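Local coordinates for protein purine nucleoside phosphorylase (Anopheles gambiae, PDB 2P4S) that catalyses the phosphorolysis of purine (deoxy)ribonucleosides, preferring inosine and 2'-deoxyinosine, to the free base and pentose 1-phosphate in purine salvage, at residues G113-S118 / T194-T199; T122-L127 / C165-F170; F321-I326 / E358-I363; K180-V185 / T306-I311. All blocks are in the same frame, centred on the assembly; numbering follows the deposited sequence.

Contact 1: residues G113-S118 / T194-T199; sequences GIICGS and THLIAT. With DIH (7-[[(3R,4R)-3-(hydroxymethyl)-4-oxidanyl-pyrrolidin-1-ium-1-yl]methyl]-3,5-dihydropyrrolo[3,2-d]pyrimidin-4-one), chain F; PO4 (phosphate ion), chain D.
G113 lies in strand 112-116 and pairs in parallel with L196. G113 N bonds to H195 O, and G113 O accepts from I197 N at 2.8 Å. I114 pairs with I197; I114 CG2 lies 3.9 Å from I197 O. I115 sits on the face shared with L196 and A198. I115 CG1 is 3.8 Å from L196 CD1, and the two side chains cross obliquely. I115 N bonds to I197 O. I115 O takes two bonds, from T199 N and from T199 OG1. T199 OG1, 2.8 Å from I115 O, lies in the carbonyl plane on a lone pair. T199 chi1 of 73° sets OG1 between its own N and C. T199 OG1 also accepts from G117 N at 3.1 Å, linking I115 O and G117 N through one hydroxyl. S118, a phosphate-binding residue, donates from N to phosphate O1 at 2.6 Å, nearly straight at 170°. Strand 161-167 flanks 112-116 on its other edge, and helices 178-191 and 307-315 cover the I115 and L196 face.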
loop_
_atom_site.group_PDB
_atom_site.type_symbol
_atom_site.label_atom_id
_atom_site.label_comp_id
_atom_site.label_asym_id
_atom_site.label_seq_id
_atom_site.Cartn_x
_atom_site.Cartn_y
_atom_site.Cartn_z
ATOM N N GLY A 113 -24.580 -4.551 16.657
ATOM C CA GLY A 113 -24.469 -3.488 15.625
ATOM C C GLY A 113 -24.459 -4.021 14.183
ATOM O O GLY A 113 -23.830 -5.042 13.902
ATOM N N ILE A 114 -25.130 -3.332 13.261
ATOM C CA ILE A 114 -25.210 -3.746 11.860
ATOM C C ILE A 114 -24.771 -2.555 10.973
ATOM O O ILE A 114 -25.319 -1.436 11.077
ATOM C CB ILE A 114 -26.639 -4.193 11.450
ATOM C CG1 ILE A 114 -27.153 -5.337 12.339
ATOM C CG2 ILE A 114 -26.694 -4.608 9.973
ATOM C CD1 ILE A 114 -28.699 -5.600 12.228
ATOM N N ILE A 115 -23.771 -2.770 10.124
ATOM C CA ILE A 115 -23.433 -1.757 9.091
ATOM C C ILE A 115 -24.009 -2.176 7.745
ATOM O O ILE A 115 -23.661 -3.247 7.250
ATOM C CB ILE A 115 -21.909 -1.504 9.018
ATOM C CG1 ILE A 115 -21.356 -1.324 10.430
ATOM C CG2 ILE A 115 -21.612 -0.246 8.151
ATOM C CD1 ILE A 115 -19.826 -1.107 10.507
ATOM N N CYS A 116 -24.931 -1.389 7.192
ATOM C CA CYS A 116 -25.515 -1.616 5.842
ATOM C C CYS A 116 -24.745 -0.945 4.681
ATOM O O CYS A 116 -24.654 0.294 4.633
ATOM C CB CYS A 116 -26.948 -1.073 5.791
ATOM S SG CYS A 116 -27.987 -1.715 7.110
ATOM N N GLY A 117 -24.276 -1.738 3.713
ATOM C CA GLY A 117 -23.455 -1.234 2.626
ATOM C C GLY A 117 -24.267 -0.889 1.412
ATOM O O GLY A 117 -25.501 -0.667 1.514
ATOM N N SER A 118 -23.621 -0.867 0.244
ATOM C CA SER A 118 -24.314 -0.437 -0.988
ATOM C C SER A 118 -25.419 -1.403 -1.403
ATOM O O SER A 118 -25.140 -2.580 -1.705
ATOM C CB SER A 118 -23.326 -0.195 -2.134
ATOM O OG SER A 118 -22.510 0.934 -1.851
ATOM N N THR A 194 -22.044 -6.399 21.498
ATOM C CA THR A 194 -21.064 -7.487 21.639
ATOM C C THR A 194 -20.751 -8.057 20.254
ATOM O O THR A 194 -19.730 -8.700 20.046
ATOM C CB THR A 194 -21.588 -8.674 22.570
ATOM O OG1 THR A 194 -22.855 -9.089 22.094
ATOM C CG2 THR A 194 -21.724 -8.278 24.060
ATOM N N HIS A 195 -21.650 -7.824 19.313
ATOM C CA HIS A 195 -21.537 -8.382 17.976
ATOM C C HIS A 195 -21.557 -7.275 16.954
ATOM O O HIS A 195 -22.309 -6.307 17.128
ATOM C CB HIS A 195 -22.661 -9.385 17.675
ATOM C CG HIS A 195 -22.508 -10.674 18.432
ATOM N ND1 HIS A 195 -22.488 -10.727 19.813
ATOM C CD2 HIS A 195 -22.303 -11.944 18.005
ATOM C CE1 HIS A 195 -22.315 -11.981 20.202
ATOM N NE2 HIS A 195 -22.189 -12.737 19.123
ATOM N N LEU A 196 -20.698 -7.422 15.930
ATOM C CA LEU A 196 -20.818 -6.677 14.673
ATOM C C LEU A 196 -21.221 -7.551 13.481
ATOM O O LEU A 196 -20.550 -8.541 13.188
ATOM C CB LEU A 196 -19.522 -5.909 14.365
ATOM C CG LEU A 196 -19.547 -5.056 13.081
ATOM C CD1 LEU A 196 -20.543 -3.828 13.181
ATOM C CD2 LEU A 196 -18.098 -4.655 12.657
ATOM N N ILE A 197 -22.339 -7.214 12.839
ATOM C CA ILE A 197 -22.642 -7.672 11.493
ATOM C C ILE A 197 -22.283 -6.594 10.420
ATOM O O ILE A 197 -22.949 -5.547 10.313
ATOM C CB ILE A 197 -24.107 -8.110 11.340
ATOM C CG1 ILE A 197 -24.452 -9.211 12.369
ATOM C CG2 ILE A 197 -24.378 -8.589 9.893
ATOM C CD1 ILE A 197 -25.931 -9.545 12.415
ATOM N N ALA A 198 -21.231 -6.856 9.631
ATOM C CA ALA A 198 -20.828 -5.915 8.561
ATOM C C ALA A 198 -21.270 -6.477 7.222
ATOM O O ALA A 198 -20.982 -7.648 6.907
ATOM C CB ALA A 198 -19.342 -5.668 8.597
ATOM N N THR A 199 -21.995 -5.686 6.446
ATOM C CA THR A 199 -22.481 -6.125 5.138
ATOM C C THR A 199 -21.876 -5.201 4.084
ATOM O O THR A 199 -21.631 -4.019 4.350
ATOM C CB THR A 199 -23.991 -6.027 4.996
ATOM O OG1 THR A 199 -24.367 -4.647 4.882
ATOM C CG2 THR A 199 -24.751 -6.683 6.159
HETATM O "O5'" DIH F . -20.553 1.047 -6.713
HETATM C "C5'" DIH F . -19.371 1.472 -6.006
HETATM C "C4'" DIH F . -19.601 1.151 -4.550
HETATM C "C6'" DIH F . -19.983 -0.333 -4.350
HETATM C "C3'" DIH F . -18.336 1.398 -3.757
HETATM O "O3'" DIH F . -18.708 1.855 -2.455
HETATM C "C2'" DIH F . -17.729 0.015 -3.607
HETATM N "N1'" DIH F . -18.940 -0.845 -3.416
HETATM C C10 DIH F . -18.574 -2.268 -3.475
HETATM C C9 DIH F . -18.347 -2.901 -4.831
HETATM C C8 DIH F . -19.351 -3.504 -5.636
HETATM N N7 DIH F . -18.764 -3.991 -6.763
HETATM C C5 DIH F . -17.430 -3.734 -6.730
HETATM C C6 DIH F . -16.281 -4.064 -7.621
HETATM O O6 DIH F . -16.439 -4.701 -8.742
HETATM N N1 DIH F . -15.073 -3.644 -7.189
HETATM C C2 DIH F . -14.876 -2.960 -6.021
HETATM N N3 DIH F . -15.881 -2.676 -5.178
HETATM C C4 DIH F . -17.154 -3.065 -5.526
HETATM P P PO4 D . -20.071 -0.849 0.218
HETATM O O1 PO4 D . -21.174 -1.855 0.142
HETATM O O2 PO4 D . -20.412 0.144 1.330
HETATM O O3 PO4 D . -18.750 -1.438 0.547
HETATM O O4 PO4 D . -19.975 -0.176 -1.119
#

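Contact 2: residues T122-L127 / C165-F170; sequences TLAEQL and CMQGRF. With PO4 (phosphate ion), chain D.
A124 CB meets C165 SG at 3.6 Å, and no hydrogen bond joins the two segments. Helix 122-125 is short and weakly bonded, yet it brings this methyl down onto the strand residues C165 and Q167. C165 SG reaches the methyl because it stands opposite its own backbone N, with chi1 at -175°. L127 adds a second apolar touch, its CD1 3.9 Å from C165 CB. Q167 runs extended past A124, and its CB lies 3.8 Å from A124 CB. The amide end then crosses E125: Q167 NE2 is 4.1 Å from E125 CG, and the amide and carboxylate planes are 85° apart. Q167 NE2 has a weak hydrogen bond to G121 O. Farther along the same segment, R169 reaches the phosphate, where R169 NH1 donates to O2 at 2.9 Å. R169 NE forms a salt bridge with E309, and NH2 bonds to T199 O. The two segments thus meet by packing, while E309 and T199 O probably orient the R169 guanidinium for binding phosphate.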
loop_
_atom_site.group_PDB
_atom_site.type_symbol
_atom_site.label_atom_id
_atom_site.label_comp_id
_atom_site.label_asym_id
_atom_site.label_seq_id
_atom_site.Cartn_x
_atom_site.Cartn_y
_atom_site.Cartn_z
ATOM N N THR A 122 -32.050 -0.910 3.108
ATOM C CA THR A 122 -33.395 -1.331 3.494
ATOM C C THR A 122 -33.423 -2.272 4.696
ATOM O O THR A 122 -34.495 -2.504 5.271
ATOM C CB THR A 122 -34.192 -1.975 2.309
ATOM O OG1 THR A 122 -33.568 -3.211 1.898
ATOM C CG2 THR A 122 -34.323 -0.987 1.121
ATOM N N LEU A 123 -32.278 -2.805 5.103
ATOM C CA LEU A 123 -32.250 -3.568 6.349
ATOM C C LEU A 123 -32.755 -2.723 7.530
ATOM O O LEU A 123 -33.480 -3.237 8.405
ATOM C CB LEU A 123 -30.847 -4.098 6.656
ATOM C CG LEU A 123 -30.320 -5.327 5.896
ATOM C CD1 LEU A 123 -28.813 -5.475 6.152
ATOM C CD2 LEU A 123 -31.075 -6.621 6.234
ATOM N N ALA A 124 -32.345 -1.445 7.566
ATOM C CA ALA A 124 -32.752 -0.517 8.633
ATOM C C ALA A 124 -34.262 -0.211 8.610
ATOM O O ALA A 124 -34.858 0.078 9.646
ATOM C CB ALA A 124 -31.951 0.754 8.562
ATOM N N GLU A 125 -34.868 -0.279 7.432
ATOM C CA GLU A 125 -36.317 -0.075 7.258
ATOM C C GLU A 125 -37.207 -1.204 7.799
ATOM O O GLU A 125 -38.415 -1.053 7.939
ATOM C CB GLU A 125 -36.638 0.161 5.780
ATOM C CG GLU A 125 -36.145 1.490 5.243
ATOM C CD GLU A 125 -36.449 1.634 3.771
ATOM O OE1 GLU A 125 -37.228 0.792 3.244
ATOM O OE2 GLU A 125 -35.917 2.576 3.128
ATOM N N GLN A 126 -36.616 -2.340 8.113
ATOM C CA GLN A 126 -37.405 -3.441 8.627
ATOM C C GLN A 126 -37.439 -3.427 10.133
ATOM O O GLN A 126 -38.086 -4.264 10.725
ATOM C CB GLN A 126 -36.851 -4.763 8.101
ATOM C CG GLN A 126 -36.904 -4.747 6.604
ATOM C CD GLN A 126 -36.666 -6.078 5.993
ATOM O OE1 GLN A 126 -36.910 -7.122 6.623
ATOM N NE2 GLN A 126 -36.191 -6.070 4.737
ATOM N N LEU A 127 -36.726 -2.495 10.754
ATOM C CA LEU A 127 -36.772 -2.346 12.214
ATOM C C LEU A 127 -38.133 -1.803 12.685
ATOM O O LEU A 127 -38.811 -1.114 11.934
ATOM C CB LEU A 127 -35.639 -1.437 12.698
ATOM C CG LEU A 127 -34.223 -1.815 12.277
ATOM C CD1 LEU A 127 -33.262 -0.850 12.908
ATOM C CD2 LEU A 127 -33.873 -3.220 12.690
ATOM N N CYS A 165 -28.310 0.064 13.901
ATOM C CA CYS A 165 -28.110 -0.126 12.507
ATOM C C CYS A 165 -27.574 1.138 11.781
ATOM O O CYS A 165 -28.204 2.220 11.811
ATOM C CB CYS A 165 -29.434 -0.629 11.971
ATOM S SG CYS A 165 -29.322 -1.053 10.307
ATOM N N MET A 166 -26.365 1.032 11.215
ATOM C CA MET A 166 -25.828 2.051 10.318
ATOM C C MET A 166 -26.439 1.932 8.953
ATOM O O MET A 166 -26.065 1.069 8.155
ATOM C CB MET A 166 -24.321 1.983 10.201
ATOM C CG MET A 166 -23.601 2.706 11.305
ATOM S SD MET A 166 -21.816 2.504 11.111
ATOM C CE MET A 166 -21.384 3.683 9.811
ATOM N N GLN A 167 -27.409 2.787 8.687
ATOM C CA GLN A 167 -28.018 2.827 7.380
ATOM C C GLN A 167 -27.191 3.730 6.476
ATOM O O GLN A 167 -27.413 4.966 6.404
ATOM C CB GLN A 167 -29.447 3.326 7.475
ATOM C CG GLN A 167 -30.202 3.137 6.174
ATOM C CD GLN A 167 -31.612 3.706 6.252
ATOM O OE1 GLN A 167 -31.903 4.533 7.114
ATOM N NE2 GLN A 167 -32.480 3.272 5.346
ATOM N N GLY A 168 -26.253 3.105 5.755
ATOM C CA GLY A 168 -25.212 3.839 5.036
ATOM C C GLY A 168 -23.923 3.852 5.816
ATOM O O GLY A 168 -23.939 3.891 7.048
ATOM N N ARG A 169 -22.792 3.844 5.113
ATOM C CA ARG A 169 -21.488 3.880 5.779
ATOM C C ARG A 169 -20.542 4.914 5.134
ATOM O O ARG A 169 -20.963 5.692 4.264
ATOM C CB ARG A 169 -20.843 2.472 5.825
ATOM C CG ARG A 169 -20.474 1.895 4.447
ATOM C CD ARG A 169 -19.133 1.135 4.410
ATOM N NE ARG A 169 -19.098 -0.091 5.212
ATOM C CZ ARG A 169 -19.793 -1.192 4.933
ATOM N NH1 ARG A 169 -20.566 -1.250 3.843
ATOM N NH2 ARG A 169 -19.697 -2.249 5.742
ATOM N N PHE A 170 -19.281 4.902 5.602
ATOM C CA PHE A 170 -18.186 5.825 5.232
ATOM C C PHE A 170 -17.060 5.041 4.572
ATOM O O PHE A 170 -16.674 3.965 5.063
ATOM C CB PHE A 170 -17.609 6.536 6.494
ATOM C CG PHE A 170 -18.677 7.052 7.415
ATOM C CD1 PHE A 170 -19.724 7.850 6.908
ATOM C CD2 PHE A 170 -18.704 6.688 8.761
ATOM C CE1 PHE A 170 -20.739 8.304 7.755
ATOM C CE2 PHE A 170 -19.743 7.165 9.605
ATOM C CZ PHE A 170 -20.740 7.956 9.104
HETATM P P PO4 D . -20.071 -0.849 0.218
HETATM O O1 PO4 D . -21.174 -1.855 0.142
HETATM O O2 PO4 D . -20.412 0.144 1.330
HETATM O O3 PO4 D . -18.750 -1.438 0.547
HETATM O O4 PO4 D . -19.975 -0.176 -1.119
#

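Contact 3: residues F321-I326 / E358-I363; sequences FAFSLI and EFVSRI
F323 and F359 form a T-shaped (edge-to-face) pair. The edge of F359 points at the face of F323, with ring centroids 5.4 Å apart and planes at 82°. The closest atoms are F323 CE2 and F359 CE2, 3.8 Å apart. F323 has chi1 of 61°, which places CG between its own backbone N and C, with F359 over one face of the ring and V360 at its edge.

Aliphatic groups complete the aromatic packing. V360 CG2 lies in the plane of the F323 ring, 3.7 Å from F323 CZ. I363 CG1 lies over one face of F321, and I363 CD1 comes to 3.8 Å of F321 CE1. The same I363 CD1 sits over a face of F359, offset toward the rim. F321 CZ and F359 CZ are 4.1 Å apart, so F359 touches both phenylalanines of the strand.

Across the contact there is no hydrogen bond; within the helix R362 NE donates to E358 OE2 at 2.6 Å in a salt bridge, using the anti lone pair of the carboxylate oxygen.

Strand 321-326 and helix 358-363 run nearly antiparallel, at 168°. Strand 319-329 lies between 195-204 and 214-221 in the sheet. Helix 253-265 packs beside the contact, with A259 against F321 and F359.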
loop_
_atom_site.group_PDB
_atom_site.type_symbol
_atom_site.label_atom_id
_atom_site.label_comp_id
_atom_site.label_asym_id
_atom_site.label_seq_id
_atom_site.Cartn_x
_atom_site.Cartn_y
_atom_site.Cartn_z
ATOM N N PHE A 321 -19.555 -11.131 12.237
ATOM C CA PHE A 321 -20.147 -11.877 11.157
ATOM C C PHE A 321 -20.202 -10.866 10.001
ATOM O O PHE A 321 -20.498 -9.685 10.213
ATOM C CB PHE A 321 -21.573 -12.360 11.517
ATOM C CG PHE A 321 -22.285 -13.007 10.367
ATOM C CD1 PHE A 321 -23.352 -12.360 9.731
ATOM C CD2 PHE A 321 -21.844 -14.255 9.857
ATOM C CE1 PHE A 321 -23.980 -12.920 8.621
ATOM C CE2 PHE A 321 -22.472 -14.853 8.739
ATOM C CZ PHE A 321 -23.552 -14.200 8.126
ATOM N N ALA A 322 -19.870 -11.303 8.795
ATOM C CA ALA A 322 -19.915 -10.413 7.641
ATOM C C ALA A 322 -20.210 -11.151 6.344
ATOM O O ALA A 322 -19.826 -12.305 6.192
ATOM C CB ALA A 322 -18.582 -9.643 7.516
ATOM N N PHE A 323 -20.894 -10.479 5.420
ATOM C CA PHE A 323 -21.092 -10.992 4.067
ATOM C C PHE A 323 -21.054 -9.914 3.001
ATOM O O PHE A 323 -21.325 -8.753 3.282
ATOM C CB PHE A 323 -22.384 -11.801 3.931
ATOM C CG PHE A 323 -23.636 -11.033 4.217
ATOM C CD1 PHE A 323 -24.296 -10.348 3.200
ATOM C CD2 PHE A 323 -24.199 -11.042 5.487
ATOM C CE1 PHE A 323 -25.462 -9.686 3.437
ATOM C CE2 PHE A 323 -25.382 -10.363 5.730
ATOM C CZ PHE A 323 -26.018 -9.697 4.695
ATOM N N SER A 324 -20.745 -10.355 1.777
ATOM C CA SER A 324 -20.812 -9.555 0.566
ATOM C C SER A 324 -22.016 -10.020 -0.276
ATOM O O SER A 324 -22.159 -11.229 -0.566
ATOM C CB SER A 324 -19.549 -9.776 -0.278
ATOM O OG SER A 324 -18.351 -9.340 0.336
ATOM N N LEU A 325 -22.855 -9.068 -0.697
ATOM C CA LEU A 325 -23.749 -9.300 -1.820
ATOM C C LEU A 325 -22.923 -9.066 -3.106
ATOM O O LEU A 325 -22.356 -7.977 -3.292
ATOM C CB LEU A 325 -24.941 -8.332 -1.771
ATOM C CG LEU A 325 -26.014 -8.472 -2.856
ATOM C CD1 LEU A 325 -26.765 -9.834 -2.801
ATOM C CD2 LEU A 325 -26.998 -7.319 -2.689
ATOM N N ILE A 326 -22.871 -10.091 -3.978
ATOM C CA ILE A 326 -22.154 -10.021 -5.232
ATOM C C ILE A 326 -23.037 -9.247 -6.201
ATOM O O ILE A 326 -24.084 -9.713 -6.590
ATOM C CB ILE A 326 -21.852 -11.459 -5.784
ATOM C CG1 ILE A 326 -21.040 -12.274 -4.766
ATOM C CG2 ILE A 326 -21.212 -11.405 -7.174
ATOM C CD1 ILE A 326 -19.637 -11.651 -4.360
ATOM N N GLU A 358 -34.805 -11.159 5.902
ATOM C CA GLU A 358 -35.068 -12.464 6.514
ATOM C C GLU A 358 -33.779 -13.147 6.960
ATOM O O GLU A 358 -33.679 -13.631 8.094
ATOM C CB GLU A 358 -35.829 -13.342 5.526
ATOM C CG GLU A 358 -36.376 -14.641 6.129
ATOM C CD GLU A 358 -37.335 -14.415 7.329
ATOM O OE1 GLU A 358 -38.234 -13.527 7.237
ATOM O OE2 GLU A 358 -37.182 -15.119 8.364
ATOM N N PHE A 359 -32.782 -13.146 6.071
ATOM C CA PHE A 359 -31.434 -13.720 6.339
ATOM C C PHE A 359 -30.779 -13.059 7.532
ATOM O O PHE A 359 -30.395 -13.719 8.497
ATOM C CB PHE A 359 -30.547 -13.642 5.049
ATOM C CG PHE A 359 -29.137 -14.204 5.210
ATOM C CD1 PHE A 359 -28.904 -15.592 5.176
ATOM C CD2 PHE A 359 -28.054 -13.350 5.381
ATOM C CE1 PHE A 359 -27.604 -16.112 5.304
ATOM C CE2 PHE A 359 -26.733 -13.869 5.491
ATOM C CZ PHE A 359 -26.515 -15.252 5.463
ATOM N N VAL A 360 -30.679 -11.739 7.498
ATOM C CA VAL A 360 -30.056 -11.022 8.614
ATOM C C VAL A 360 -30.830 -11.167 9.951
ATOM O O VAL A 360 -30.242 -11.303 11.032
ATOM C CB VAL A 360 -29.787 -9.536 8.265
ATOM C CG1 VAL A 360 -29.355 -8.729 9.530
ATOM C CG2 VAL A 360 -28.681 -9.462 7.186
ATOM N N SER A 361 -32.144 -11.120 9.841
ATOM C CA SER A 361 -33.057 -11.282 10.966
ATOM C C SER A 361 -32.914 -12.644 11.674
ATOM O O SER A 361 -32.870 -12.726 12.910
ATOM C CB SER A 361 -34.474 -11.057 10.415
ATOM O OG SER A 361 -35.404 -11.243 11.420
ATOM N N ARG A 362 -32.776 -13.712 10.894
ATOM C CA ARG A 362 -32.440 -15.033 11.450
ATOM C C ARG A 362 -31.061 -15.167 12.097
ATOM O O ARG A 362 -30.954 -15.855 13.113
ATOM C CB ARG A 362 -32.694 -16.117 10.426
ATOM C CG ARG A 362 -34.138 -16.163 10.073
ATOM C CD ARG A 362 -34.550 -17.419 9.400
ATOM N NE ARG A 362 -35.959 -17.319 8.996
ATOM C CZ ARG A 362 -36.749 -18.364 8.748
ATOM N NH1 ARG A 362 -36.262 -19.604 8.834
ATOM N NH2 ARG A 362 -38.015 -18.169 8.378
ATOM N N ILE A 363 -30.017 -14.512 11.545
ATOM C CA ILE A 363 -28.711 -14.435 12.253
ATOM C C ILE A 363 -28.770 -13.726 13.596
ATOM O O ILE A 363 -28.219 -14.211 14.583
ATOM C CB ILE A 363 -27.541 -13.836 11.384
ATOM C CG1 ILE A 363 -26.934 -14.943 10.503
ATOM C CG2 ILE A 363 -26.361 -13.340 12.260
ATOM C CD1 ILE A 363 -27.336 -14.739 9.093
#

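Contact 4: residues K180-V185 / T306-I311; sequences KCAMPV and TVHEII
H308 and C181 meet where two helices pack on one face of the central sheet of this phosphorylase-superfamily alpha/beta fold. The axes of helices 180-185 and 307-311 come within 8.4 Å and cross at -44°. At A182 and E309 the backbones are close, with CA atoms 4.6 Å apart. The small A182 is consistent with this close approach: its CB lies 3.6 Å from H308 O and sits at the edge of the H308 ring. H308 has chi1 of 44°, which swings its ring over to C181. There C181 CB is 3.6 Å from H308 NE2, while C181 SG stands obliquely to the ring.

E309 can be followed outward. Its CB meets V185 CG2 at 3.9 Å, the two side chains crossing at about a right angle. V185 CG2 also lies near the backbone O of E309. CG passes more loosely by C181 O. Beyond CG the chain is extended and carries the carboxylate toward the phosphate site. OE1 packs against I115 CD1. OE2 forms a salt bridge with R169 NE, so this buried glutamate is a second-shell partner of a phosphate-binding arginine. The nearby positive charge would probably stabilise the carboxylate. A water lies between the helices, 2.9 Å from E309 OE2 and 2.9 Å from C181 O.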
loop_
_atom_site.group_PDB
_atom_site.type_symbol
_atom_site.label_atom_id
_atom_site.label_comp_id
_atom_site.label_asym_id
_atom_site.label_seq_id
_atom_site.Cartn_x
_atom_site.Cartn_y
_atom_site.Cartn_z
ATOM N N LYS A 180 -11.488 6.944 11.094
ATOM C CA LYS A 180 -12.743 7.667 10.994
ATOM C C LYS A 180 -13.876 6.811 10.373
ATOM O O LYS A 180 -15.022 6.895 10.833
ATOM C CB LYS A 180 -12.532 8.996 10.230
ATOM C CG LYS A 180 -13.780 9.889 10.111
ATOM C CD LYS A 180 -13.282 11.334 10.034
ATOM C CE LYS A 180 -14.404 12.348 9.909
ATOM N NZ LYS A 180 -13.858 13.757 9.665
ATOM N N CYS A 181 -13.580 6.009 9.340
ATOM C CA CYS A 181 -14.611 5.073 8.776
ATOM C C CYS A 181 -15.057 4.051 9.820
ATOM O O CYS A 181 -16.207 3.653 9.856
ATOM C CB CYS A 181 -14.077 4.293 7.554
ATOM S SG CYS A 181 -13.631 5.356 6.118
ATOM N N ALA A 182 -14.124 3.657 10.678
ATOM C CA ALA A 182 -14.315 2.549 11.636
ATOM C C ALA A 182 -14.838 3.068 12.968
ATOM O O ALA A 182 -15.401 2.304 13.732
ATOM C CB ALA A 182 -12.990 1.813 11.830
ATOM N N MET A 183 -14.711 4.383 13.213
ATOM C CA MET A 183 -15.175 5.022 14.464
ATOM C C MET A 183 -16.583 4.576 15.017
ATOM O O MET A 183 -16.763 4.416 16.226
ATOM C CB MET A 183 -15.038 6.558 14.363
ATOM C CG MET A 183 -15.772 7.341 15.481
ATOM S SD MET A 183 -17.479 7.775 15.111
ATOM C CE MET A 183 -17.344 8.519 13.506
ATOM N N PRO A 184 -17.600 4.439 14.151
ATOM C CA PRO A 184 -18.899 3.968 14.651
ATOM C C PRO A 184 -18.905 2.586 15.293
ATOM O O PRO A 184 -19.784 2.293 16.151
ATOM C CB PRO A 184 -19.751 3.956 13.394
ATOM C CG PRO A 184 -19.084 5.038 12.506
ATOM C CD PRO A 184 -17.657 4.809 12.717
ATOM N N VAL A 185 -17.927 1.750 14.933
ATOM C CA VAL A 185 -17.698 0.476 15.647
ATOM C C VAL A 185 -17.256 0.655 17.109
ATOM O O VAL A 185 -17.647 -0.138 17.961
ATOM C CB VAL A 185 -16.705 -0.470 14.877
ATOM C CG1 VAL A 185 -16.508 -1.803 15.589
ATOM C CG2 VAL A 185 -17.174 -0.692 13.403
ATOM N N THR A 306 -15.375 -2.217 5.088
ATOM C CA THR A 306 -15.551 -3.450 5.935
ATOM C C THR A 306 -14.336 -3.941 6.710
ATOM O O THR A 306 -14.423 -4.140 7.927
ATOM C CB THR A 306 -16.127 -4.626 5.082
ATOM O OG1 THR A 306 -17.396 -4.215 4.594
ATOM C CG2 THR A 306 -16.308 -5.939 5.885
ATOM N N VAL A 307 -13.216 -4.124 6.016
ATOM C CA VAL A 307 -12.028 -4.795 6.611
ATOM C C VAL A 307 -11.582 -4.082 7.919
ATOM O O VAL A 307 -11.388 -4.719 8.940
ATOM C CB VAL A 307 -10.833 -4.958 5.551
ATOM C CG1 VAL A 307 -9.473 -5.228 6.238
ATOM C CG2 VAL A 307 -11.126 -6.069 4.600
ATOM N N HIS A 308 -11.468 -2.749 7.847
ATOM C CA HIS A 308 -11.047 -1.868 8.953
ATOM C C HIS A 308 -12.109 -1.733 10.025
ATOM O O HIS A 308 -11.781 -1.562 11.186
ATOM C CB HIS A 308 -10.618 -0.465 8.417
ATOM C CG HIS A 308 -11.542 0.091 7.378
ATOM N ND1 HIS A 308 -11.466 -0.262 6.046
ATOM C CD2 HIS A 308 -12.603 0.932 7.484
ATOM C CE1 HIS A 308 -12.443 0.337 5.378
ATOM N NE2 HIS A 308 -13.163 1.039 6.237
ATOM N N GLU A 309 -13.377 -1.796 9.646
ATOM C CA GLU A 309 -14.462 -1.938 10.628
ATOM C C GLU A 309 -14.352 -3.247 11.464
ATOM O O GLU A 309 -14.499 -3.249 12.704
ATOM C CB GLU A 309 -15.824 -1.891 9.898
ATOM C CG GLU A 309 -16.124 -0.559 9.206
ATOM C CD GLU A 309 -17.063 -0.705 8.006
ATOM O OE1 GLU A 309 -17.582 -1.817 7.764
ATOM O OE2 GLU A 309 -17.306 0.300 7.296
ATOM N N ILE A 310 -14.173 -4.364 10.763
ATOM C CA ILE A 310 -13.906 -5.656 11.387
ATOM C C ILE A 310 -12.669 -5.654 12.282
ATOM O O ILE A 310 -12.707 -6.188 13.362
ATOM C CB ILE A 310 -13.819 -6.791 10.300
ATOM C CG1 ILE A 310 -15.184 -6.926 9.573
ATOM C CG2 ILE A 310 -13.395 -8.121 10.940
ATOM C CD1 ILE A 310 -16.312 -7.671 10.400
ATOM N N ILE A 311 -11.572 -5.045 11.853
ATOM C CA ILE A 311 -10.357 -5.008 12.662
ATOM C C ILE A 311 -10.568 -4.204 13.960
ATOM O O ILE A 311 -10.112 -4.586 15.060
ATOM C CB ILE A 311 -9.204 -4.410 11.820
ATOM C CG1 ILE A 311 -8.720 -5.427 10.787
ATOM C CG2 ILE A 311 -8.030 -3.959 12.670
ATOM C CD1 ILE A 311 -7.579 -4.883 9.892
HETATM O O HOH W 1 -18.245 2.998 7.972
#

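Contact 1 lies at the centre of the arrangement. Its strands are flanked by strand 161-167 of contact 2 and strand 319-329 of contact 3: I114 O is 2.7 Å from M166 N, and L196 O is 2.9 Å from F321 N. The helices of contact 4 cover one face of this sheet. Contacts 2 and 3 touch where L123 CD2 meets V360 CB at 3.8 Å. Contacts 1 and 2 both reach the phosphate, through S118 and R169. Contact 4 supplies a second-shell partner, E309, whose OE2 is 2.8 Å from R169 NE. Contact 3 is more remote; the F323 side chain is about 12 Å from the bound inhibitor DIH.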